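Local coordinates for uncharacterized protein (Leptospirillum rubarum, PDB 3O2I), which is of unknown function but belongs to the DUF6840 family and forms a two-chain assembly whose beta sheet runs on across the interface, at residues 26-31 with 48-53; 41-46 with 75-80. All coordinates share one frame; numbering follows the deposited sequence.

Contact 1 (26-31 with 48-53); sequences DMHIYE and SEYWTE
The phenolic oxygen of Y30 accepts the backbone N-H of W51, with Y30 OH to W51 N at 2.6 Å and an almost straight angle of 170° at the hydrogen. This bond secures the loop that leaves the beta hairpin of strands 28-35 and 41-47 and leads into helix 53-63, and it illustrates how one tyrosine can hold a connection by both its hydroxyl and its ring. The indole of W51 crosses the phenol at about a right angle in an offset edge-to-face pair, the planes at 89°, and presents its pyrrole edge to the phenol face; W51 CD1 comes within 3.7 Å of Y30 CZ. A hydroxyl so placed lies in the plane of the indole, at its edge. F56 adds an edge-to-face partner to Y30, and W51 O accepts a hydrogen bond from Q96 NE2 of the second subunit. Just beyond, T52 is the N-cap of helix 53-63: its side chain caps a backbone N just past E53, and E55 OE1 accepts the T52 N-H in return, consistent with a capping box. Two residues before Y30, H28 points toward the same loop. Y50 CB sits over one face of its imidazole, shifted toward the rim and 4.0 Å from the ring centroid, a CH-pi contact, while the two aromatic rings meet only obliquely. Near the start of the modelled chain M27, present as selenomethionine, bends at chi3 (107°), which brings its terminal methyl CE to 3.5 Å from S48 N.

Contact 2 (41-46 with 75-80); sequences VRIYLL and QILEVS
Between I43 and I76 there is no ring or amide to stack: the side chains that meet are aliphatic branches, with the S80 hydroxyl as the one polar group among them. They join the helix-facing side of the sheet to helix 72-87, a helix layered on an antiparallel sheet in an alpha+beta arrangement, in which strand 41-46 and helix 75-80 run parallel to within 5°, their axes 9.9 Å apart. Alternate residues V41, I43 and L45 point to the helix. I43 and I76 lie alongside one another with their chains running opposite ways, I43 CG1 4.0 Å from I76 CD1. The other branch of I43, CG2, is set anti to its own N by a chi1 of -48° and reaches S80 OG at 3.5 Å. L45 CD2 approaches that same oxygen at 3.7 Å, while I43 CD1 meets L77 CD2 at 4.3 Å. Toward the strand's start, V41 CG1 lies 4.3 Å from I76 CG2. With an alanine at I43, I76 CD1 and L77 CD2 would probably lose the branches they pack on, and a gap would open beside S80. Because the partners are almost wholly hydrocarbon, the strand and helix are held here by shape and burial more than by directed polar bonds.

In the fold
From the N terminus, strand 28-35 turns back into strand 41-47, and contact 1 (26-31 with 48-53) closes a loop holding this hairpin by fastening its first strand to the connection that follows its second. Contact 2 (41-46 with 75-80) starts within that loop and ends well beyond it, spanning helix 53-63, so the two cross along the chain. They meet where the hairpin strands pair: Y30 N lies 2.6 Å from L45 O, a probable hydrogen bond, and E31 forms a salt bridge with R42. Together the contacts tie the sheet to the entry of helix 53-63 and to helix 72-87, and both border the second subunit.

Contact 1 (26-31 with 48-53)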
ATOM      1  N   ASP B  26      11.286 -10.152   4.488  1.00 61.46           N
ATOM      2  CA  ASP B  26      10.848  -9.282   3.398  1.00 66.98           C
ATOM      3  C   ASP B  26       9.371  -9.503   3.045  1.00 57.86           C
ATOM      4  O   ASP B  26       9.045 -10.271   2.139  1.00 64.79           O
ATOM      5  CB  ASP B  26      11.725  -9.489   2.160  1.00 74.54           C
ATOM      6  CG  ASP B  26      11.458  -8.457   1.084  1.00 80.78           C
ATOM      7  OD1 ASP B  26      11.342  -8.848  -0.100  1.00 80.61           O
ATOM      8  OD2 ASP B  26      11.352  -7.254   1.428  1.00 81.42           O
HETATM    9  N   MSE B  27       8.493  -8.808   3.760  1.00 43.41           N
HETATM   10  CA  MSE B  27       7.050  -9.002   3.651  1.00 41.06           C
HETATM   11  C   MSE B  27       6.438  -8.475   2.364  1.00 43.43           C
HETATM   12  O   MSE B  27       6.981  -7.585   1.718  1.00 45.80           O
HETATM   13  CB  MSE B  27       6.334  -8.380   4.850  1.00 39.83           C
HETATM   14  CG  MSE B  27       6.551  -9.146   6.144  1.00 45.66           C
HETATM   15 SE   MSE B  27       5.201  -8.728   7.470  0.76 70.79          SE
HETATM   16  CE  MSE B  27       4.170 -10.411   7.398  1.00 38.22           C
ATOM     17  N   HIS B  28       5.288  -9.032   2.005  1.00 37.60           N
ATOM     18  CA  HIS B  28       4.582  -8.604   0.809  1.00 34.10           C
ATOM     19  C   HIS B  28       3.158  -8.154   1.117  1.00 31.30           C
ATOM     20  O   HIS B  28       2.509  -8.671   2.027  1.00 35.87           O
ATOM     21  CB  HIS B  28       4.604  -9.722  -0.228  1.00 38.70           C
ATOM     22  CG  HIS B  28       5.980 -10.036  -0.718  1.00 39.84           C
ATOM     23  ND1 HIS B  28       6.513  -9.461  -1.854  1.00 36.04           N
ATOM     24  CD2 HIS B  28       6.949 -10.833  -0.204  1.00 34.26           C
ATOM     25  CE1 HIS B  28       7.745  -9.908  -2.029  1.00 38.22           C
ATOM     26  NE2 HIS B  28       8.032 -10.743  -1.044  1.00 40.61           N
ATOM     27  N   ILE B  29       2.683  -7.189   0.340  1.00 25.44           N
ATOM     28  CA  ILE B  29       1.392  -6.549   0.563  1.00 17.48           C
ATOM     29  C   ILE B  29       0.339  -7.008  -0.443  1.00 26.90           C
ATOM     30  O   ILE B  29       0.574  -6.948  -1.656  1.00 23.54           O
ATOM     31  CB  ILE B  29       1.545  -5.004   0.424  1.00 18.42           C
ATOM     32  CG1 ILE B  29       2.647  -4.489   1.380  1.00 16.00           C
ATOM     33  CG2 ILE B  29       0.213  -4.319   0.643  1.00 18.95           C
ATOM     34  CD1 ILE B  29       2.961  -2.984   1.230  1.00 18.55           C
ATOM     35  N   TYR B  30      -0.823  -7.431   0.061  1.00 25.85           N
ATOM     36  CA  TYR B  30      -1.943  -7.844  -0.780  1.00 27.42           C
ATOM     37  C   TYR B  30      -3.168  -6.992  -0.486  1.00 30.40           C
ATOM     38  O   TYR B  30      -3.731  -7.041   0.608  1.00 36.35           O
ATOM     39  CB  TYR B  30      -2.228  -9.358  -0.624  1.00 28.30           C
ATOM     40  CG  TYR B  30      -1.041 -10.134  -1.102  1.00 28.75           C
ATOM     41  CD1 TYR B  30      -0.951 -10.558  -2.418  1.00 30.40           C
ATOM     42  CD2 TYR B  30       0.034 -10.365  -0.264  1.00 21.52           C
ATOM     43  CE1 TYR B  30       0.172 -11.212  -2.875  1.00 23.13           C
ATOM     44  CE2 TYR B  30       1.150 -11.027  -0.710  1.00 25.26           C
ATOM     45  CZ  TYR B  30       1.216 -11.436  -2.018  1.00 25.04           C
ATOM     46  OH  TYR B  30       2.339 -12.075  -2.463  1.00 34.85           O
ATOM     47  N   GLU B  31      -3.569  -6.202  -1.475  1.00 22.25           N
ATOM     48  CA  GLU B  31      -4.717  -5.330  -1.321  1.00 23.18           C
ATOM     49  C   GLU B  31      -5.982  -5.847  -2.021  1.00 24.98           C
ATOM     50  O   GLU B  31      -5.931  -6.322  -3.153  1.00 22.71           O
ATOM     51  CB  GLU B  31      -4.383  -3.937  -1.840  1.00 24.79           C
ATOM     52  CG  GLU B  31      -5.482  -2.925  -1.638  1.00 17.83           C
ATOM     53  CD  GLU B  31      -5.159  -1.588  -2.304  1.00 24.91           C
ATOM     54  OE1 GLU B  31      -4.199  -1.536  -3.101  1.00 25.64           O
ATOM     55  OE2 GLU B  31      -5.861  -0.596  -2.019  1.00 27.07           O
ATOM     56  N   SER B  48       4.397 -12.859   4.876  1.00 33.91           N
ATOM     57  CA  SER B  48       5.845 -13.007   4.830  1.00 34.94           C
ATOM     58  C   SER B  48       6.324 -13.633   3.526  1.00 38.40           C
ATOM     59  O   SER B  48       7.491 -13.500   3.169  1.00 47.52           O
ATOM     60  CB  SER B  48       6.375 -13.791   6.041  1.00 36.17           C
ATOM     61  OG  SER B  48       5.904 -15.127   6.059  1.00 52.22           O
ATOM     62  N   GLU B  49       5.430 -14.307   2.808  1.00 36.76           N
ATOM     63  CA  GLU B  49       5.817 -14.917   1.537  1.00 43.51           C
ATOM     64  C   GLU B  49       5.192 -14.254   0.318  1.00 41.25           C
ATOM     65  O   GLU B  49       4.176 -13.567   0.417  1.00 36.56           O
ATOM     66  CB  GLU B  49       5.531 -16.420   1.530  1.00 46.01           C
ATOM     67  CG  GLU B  49       6.462 -17.217   2.430  1.00 60.59           C
ATOM     68  CD  GLU B  49       6.733 -18.608   1.881  1.00 75.15           C
ATOM     69  OE1 GLU B  49       5.900 -19.517   2.096  1.00 74.64           O
ATOM     70  OE2 GLU B  49       7.777 -18.790   1.220  1.00 84.33           O
ATOM     71  N   TYR B  50       5.829 -14.454  -0.832  1.00 43.11           N
ATOM     72  CA  TYR B  50       5.313 -13.944  -2.090  1.00 41.22           C
ATOM     73  C   TYR B  50       4.327 -14.936  -2.685  1.00 42.88           C
ATOM     74  O   TYR B  50       4.615 -16.128  -2.795  1.00 45.89           O
ATOM     75  CB  TYR B  50       6.450 -13.687  -3.083  1.00 43.80           C
ATOM     76  CG  TYR B  50       5.972 -13.409  -4.493  1.00 41.02           C
ATOM     77  CD1 TYR B  50       6.182 -14.332  -5.514  1.00 40.01           C
ATOM     78  CD2 TYR B  50       5.289 -12.228  -4.800  1.00 35.63           C
ATOM     79  CE1 TYR B  50       5.732 -14.087  -6.809  1.00 44.20           C
ATOM     80  CE2 TYR B  50       4.828 -11.977  -6.090  1.00 36.96           C
ATOM     81  CZ  TYR B  50       5.054 -12.905  -7.089  1.00 45.41           C
ATOM     82  OH  TYR B  50       4.598 -12.650  -8.366  1.00 45.85           O
ATOM     83  N   TRP B  51       3.155 -14.439  -3.049  1.00 37.22           N
ATOM     84  CA  TRP B  51       2.173 -15.239  -3.761  1.00 35.09           C
ATOM     85  C   TRP B  51       2.102 -14.669  -5.160  1.00 36.64           C
ATOM     86  O   TRP B  51       1.940 -13.458  -5.316  1.00 35.11           O
ATOM     87  CB  TRP B  51       0.797 -15.117  -3.106  1.00 38.03           C
ATOM     88  CG  TRP B  51       0.720 -15.566  -1.677  1.00 44.35           C
ATOM     89  CD1 TRP B  51       1.130 -14.869  -0.578  1.00 45.13           C
ATOM     90  CD2 TRP B  51       0.176 -16.804  -1.188  1.00 48.89           C
ATOM     91  NE1 TRP B  51       0.888 -15.602   0.563  1.00 51.27           N
ATOM     92  CE2 TRP B  51       0.301 -16.789   0.215  1.00 51.25           C
ATOM     93  CE3 TRP B  51      -0.396 -17.922  -1.802  1.00 54.85           C
ATOM     94  CZ2 TRP B  51      -0.122 -17.857   1.016  1.00 53.05           C
ATOM     95  CZ3 TRP B  51      -0.822 -18.979  -1.005  1.00 56.65           C
ATOM     96  CH2 TRP B  51      -0.681 -18.937   0.388  1.00 55.98           C
ATOM     97  N   THR B  52       2.243 -15.521  -6.174  1.00 36.46           N
ATOM     98  CA  THR B  52       2.050 -15.100  -7.563  1.00 37.87           C
ATOM     99  C   THR B  52       0.636 -14.520  -7.725  1.00 38.36           C
ATOM    100  O   THR B  52      -0.223 -14.728  -6.871  1.00 33.65           O
ATOM    101  CB  THR B  52       2.184 -16.287  -8.533  1.00 36.44           C
ATOM    102  OG1 THR B  52       0.953 -17.009  -8.545  1.00 38.68           O
ATOM    103  CG2 THR B  52       3.322 -17.235  -8.107  1.00 39.37           C
ATOM    104  N   GLU B  53       0.391 -13.794  -8.811  1.00 36.44           N
ATOM    105  CA  GLU B  53      -0.938 -13.220  -9.030  1.00 39.60           C
ATOM    106  C   GLU B  53      -1.994 -14.333  -9.158  1.00 41.07           C
ATOM    107  O   GLU B  53      -3.087 -14.239  -8.594  1.00 42.10           O
ATOM    108  CB  GLU B  53      -0.956 -12.296 -10.261  1.00 40.65           C
ATOM    109  CG  GLU B  53      -2.153 -11.311 -10.320  1.00 51.34           C
ATOM    110  CD  GLU B  53      -1.997 -10.092  -9.389  1.00 54.27           C
ATOM    111  OE1 GLU B  53      -0.992 -10.023  -8.641  1.00 47.68           O
ATOM    112  OE2 GLU B  53      -2.881  -9.196  -9.419  1.00 51.12           O
TER

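Contact 2 (41-46 with 75-80)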
ATOM      1  N   VAL B  41     -13.894   0.517  -0.439  1.00 47.23           N
ATOM      2  CA  VAL B  41     -13.264  -0.208   0.653  1.00 46.34           C
ATOM      3  C   VAL B  41     -11.882  -0.692   0.232  1.00 39.88           C
ATOM      4  O   VAL B  41     -11.735  -1.359  -0.792  1.00 37.60           O
ATOM      5  CB  VAL B  41     -14.109  -1.415   1.092  1.00 47.61           C
ATOM      6  CG1 VAL B  41     -13.457  -2.115   2.272  1.00 45.89           C
ATOM      7  CG2 VAL B  41     -15.513  -0.970   1.440  1.00 51.80           C
ATOM      8  N   ARG B  42     -10.868  -0.341   1.012  1.00 37.89           N
ATOM      9  CA  ARG B  42      -9.525  -0.834   0.761  1.00 35.42           C
ATOM     10  C   ARG B  42      -9.017  -1.656   1.944  1.00 35.69           C
ATOM     11  O   ARG B  42      -8.965  -1.178   3.075  1.00 33.60           O
ATOM     12  CB  ARG B  42      -8.564   0.318   0.428  1.00 38.61           C
ATOM     13  CG  ARG B  42      -8.690   0.803  -1.010  1.00 37.91           C
ATOM     14  CD  ARG B  42      -7.884   2.066  -1.301  1.00 41.83           C
ATOM     15  NE  ARG B  42      -8.215   2.563  -2.631  1.00 50.89           N
ATOM     16  CZ  ARG B  42      -7.591   2.199  -3.752  1.00 57.60           C
ATOM     17  NH1 ARG B  42      -7.983   2.699  -4.921  1.00 53.17           N
ATOM     18  NH2 ARG B  42      -6.572   1.344  -3.712  1.00 57.09           N
ATOM     19  N   ILE B  43      -8.667  -2.908   1.666  1.00 35.01           N
ATOM     20  CA  ILE B  43      -8.127  -3.800   2.679  1.00 33.32           C
ATOM     21  C   ILE B  43      -6.707  -4.131   2.289  1.00 28.81           C
ATOM     22  O   ILE B  43      -6.449  -4.584   1.172  1.00 28.74           O
ATOM     23  CB  ILE B  43      -8.898  -5.128   2.760  1.00 36.69           C
ATOM     24  CG1 ILE B  43     -10.405  -4.888   2.812  1.00 44.48           C
ATOM     25  CG2 ILE B  43      -8.427  -5.939   3.964  1.00 28.70           C
ATOM     26  CD1 ILE B  43     -10.950  -4.753   4.212  1.00 54.91           C
ATOM     27  N   TYR B  44      -5.786  -3.907   3.213  1.00 24.98           N
ATOM     28  CA  TYR B  44      -4.379  -4.198   2.971  1.00 26.62           C
ATOM     29  C   TYR B  44      -3.970  -5.357   3.846  1.00 28.12           C
ATOM     30  O   TYR B  44      -4.017  -5.252   5.071  1.00 32.32           O
ATOM     31  CB  TYR B  44      -3.509  -2.963   3.297  1.00 19.96           C
ATOM     32  CG  TYR B  44      -3.816  -1.776   2.412  1.00 20.61           C
ATOM     33  CD1 TYR B  44      -3.228  -1.655   1.160  1.00 18.34           C
ATOM     34  CD2 TYR B  44      -4.707  -0.791   2.816  1.00 22.35           C
ATOM     35  CE1 TYR B  44      -3.511  -0.583   0.335  1.00 18.13           C
ATOM     36  CE2 TYR B  44      -4.989   0.301   1.999  1.00 19.46           C
ATOM     37  CZ  TYR B  44      -4.389   0.391   0.760  1.00 20.81           C
ATOM     38  OH  TYR B  44      -4.657   1.466  -0.064  1.00 28.60           O
ATOM     39  N   LEU B  45      -3.564  -6.458   3.219  1.00 26.84           N
ATOM     40  CA  LEU B  45      -3.086  -7.633   3.949  1.00 24.05           C
ATOM     41  C   LEU B  45      -1.586  -7.825   3.754  1.00 27.96           C
ATOM     42  O   LEU B  45      -1.044  -7.529   2.697  1.00 38.85           O
ATOM     43  CB  LEU B  45      -3.803  -8.890   3.472  1.00 25.36           C
ATOM     44  CG  LEU B  45      -5.331  -8.900   3.534  1.00 32.51           C
ATOM     45  CD1 LEU B  45      -5.838 -10.283   3.118  1.00 35.04           C
ATOM     46  CD2 LEU B  45      -5.821  -8.557   4.923  1.00 34.27           C
ATOM     47  N   LEU B  46      -0.929  -8.347   4.776  1.00 23.74           N
ATOM     48  CA  LEU B  46       0.502  -8.596   4.729  1.00 30.29           C
ATOM     49  C   LEU B  46       0.766 -10.077   4.799  1.00 32.45           C
ATOM     50  O   LEU B  46       0.068 -10.793   5.509  1.00 40.77           O
ATOM     51  CB  LEU B  46       1.185  -7.941   5.934  1.00 32.48           C
ATOM     52  CG  LEU B  46       1.588  -6.476   5.865  1.00 36.85           C
ATOM     53  CD1 LEU B  46       0.941  -5.799   4.672  1.00 27.41           C
ATOM     54  CD2 LEU B  46       1.270  -5.768   7.188  1.00 38.59           C
ATOM     55  N   GLN B  75     -18.861  -8.964   0.705  1.00 47.83           N
ATOM     56  CA  GLN B  75     -18.074 -10.179   0.521  1.00 43.94           C
ATOM     57  C   GLN B  75     -16.582  -9.937   0.749  1.00 50.09           C
ATOM     58  O   GLN B  75     -15.883 -10.806   1.265  1.00 57.33           O
ATOM     59  CB  GLN B  75     -18.302 -10.757  -0.879  1.00 45.02           C
ATOM     60  CG  GLN B  75     -17.416 -11.945  -1.216  1.00 46.92           C
ATOM     61  CD  GLN B  75     -17.980 -13.257  -0.714  1.00 54.09           C
ATOM     62  OE1 GLN B  75     -17.272 -14.264  -0.636  1.00 49.74           O
ATOM     63  NE2 GLN B  75     -19.269 -13.257  -0.385  1.00 51.57           N
ATOM     64  N   ILE B  76     -16.096  -8.756   0.366  1.00 47.36           N
ATOM     65  CA  ILE B  76     -14.679  -8.436   0.523  1.00 41.22           C
ATOM     66  C   ILE B  76     -14.252  -8.646   1.965  1.00 44.94           C
ATOM     67  O   ILE B  76     -13.186  -9.192   2.227  1.00 43.73           O
ATOM     68  CB  ILE B  76     -14.337  -7.005   0.070  1.00 43.30           C
ATOM     69  CG1 ILE B  76     -12.817  -6.805   0.052  1.00 41.00           C
ATOM     70  CG2 ILE B  76     -15.009  -5.960   0.966  1.00 45.69           C
ATOM     71  CD1 ILE B  76     -12.378  -5.480  -0.569  1.00 33.45           C
ATOM     72  N   LEU B  77     -15.111  -8.235   2.892  1.00 49.40           N
ATOM     73  CA  LEU B  77     -14.871  -8.413   4.321  1.00 50.58           C
ATOM     74  C   LEU B  77     -14.664  -9.878   4.678  1.00 49.74           C
ATOM     75  O   LEU B  77     -13.842 -10.211   5.538  1.00 46.56           O
ATOM     76  CB  LEU B  77     -16.039  -7.848   5.129  1.00 56.75           C
ATOM     77  CG  LEU B  77     -16.297  -6.352   4.976  1.00 61.12           C
ATOM     78  CD1 LEU B  77     -17.474  -5.927   5.840  1.00 59.68           C
ATOM     79  CD2 LEU B  77     -15.036  -5.547   5.331  1.00 55.28           C
ATOM     80  N   GLU B  78     -15.414 -10.751   4.007  1.00 48.16           N
ATOM     81  CA  GLU B  78     -15.378 -12.180   4.305  1.00 48.93           C
ATOM     82  C   GLU B  78     -14.109 -12.834   3.767  1.00 45.87           C
ATOM     83  O   GLU B  78     -13.458 -13.606   4.466  1.00 56.69           O
ATOM     84  CB  GLU B  78     -16.641 -12.883   3.763  1.00 54.83           C
ATOM     85  CG  GLU B  78     -17.945 -12.200   4.181  1.00 59.86           C
ATOM     86  CD  GLU B  78     -19.142 -13.145   4.195  1.00 71.68           C
ATOM     87  OE1 GLU B  78     -20.250 -12.716   3.792  1.00 69.57           O
ATOM     88  OE2 GLU B  78     -18.975 -14.315   4.607  1.00 76.43           O
ATOM     89  N   VAL B  79     -13.765 -12.523   2.522  1.00 45.58           N
ATOM     90  CA  VAL B  79     -12.521 -12.985   1.914  1.00 46.53           C
ATOM     91  C   VAL B  79     -11.298 -12.588   2.763  1.00 47.31           C
ATOM     92  O   VAL B  79     -10.399 -13.402   3.018  1.00 44.96           O
ATOM     93  CB  VAL B  79     -12.375 -12.407   0.489  1.00 48.22           C
ATOM     94  CG1 VAL B  79     -10.995 -12.714  -0.081  1.00 46.28           C
ATOM     95  CG2 VAL B  79     -13.485 -12.944  -0.412  1.00 45.69           C
ATOM     96  N   SER B  80     -11.268 -11.331   3.194  1.00 48.20           N
ATOM     97  CA  SER B  80     -10.211 -10.856   4.086  1.00 43.69           C
ATOM     98  C   SER B  80     -10.099 -11.746   5.325  1.00 46.97           C
ATOM     99  O   SER B  80      -9.007 -12.212   5.671  1.00 50.36           O
ATOM    100  CB  SER B  80     -10.477  -9.408   4.501  1.00 50.39           C
ATOM    101  OG  SER B  80      -9.497  -8.951   5.429  1.00 58.10           O
TER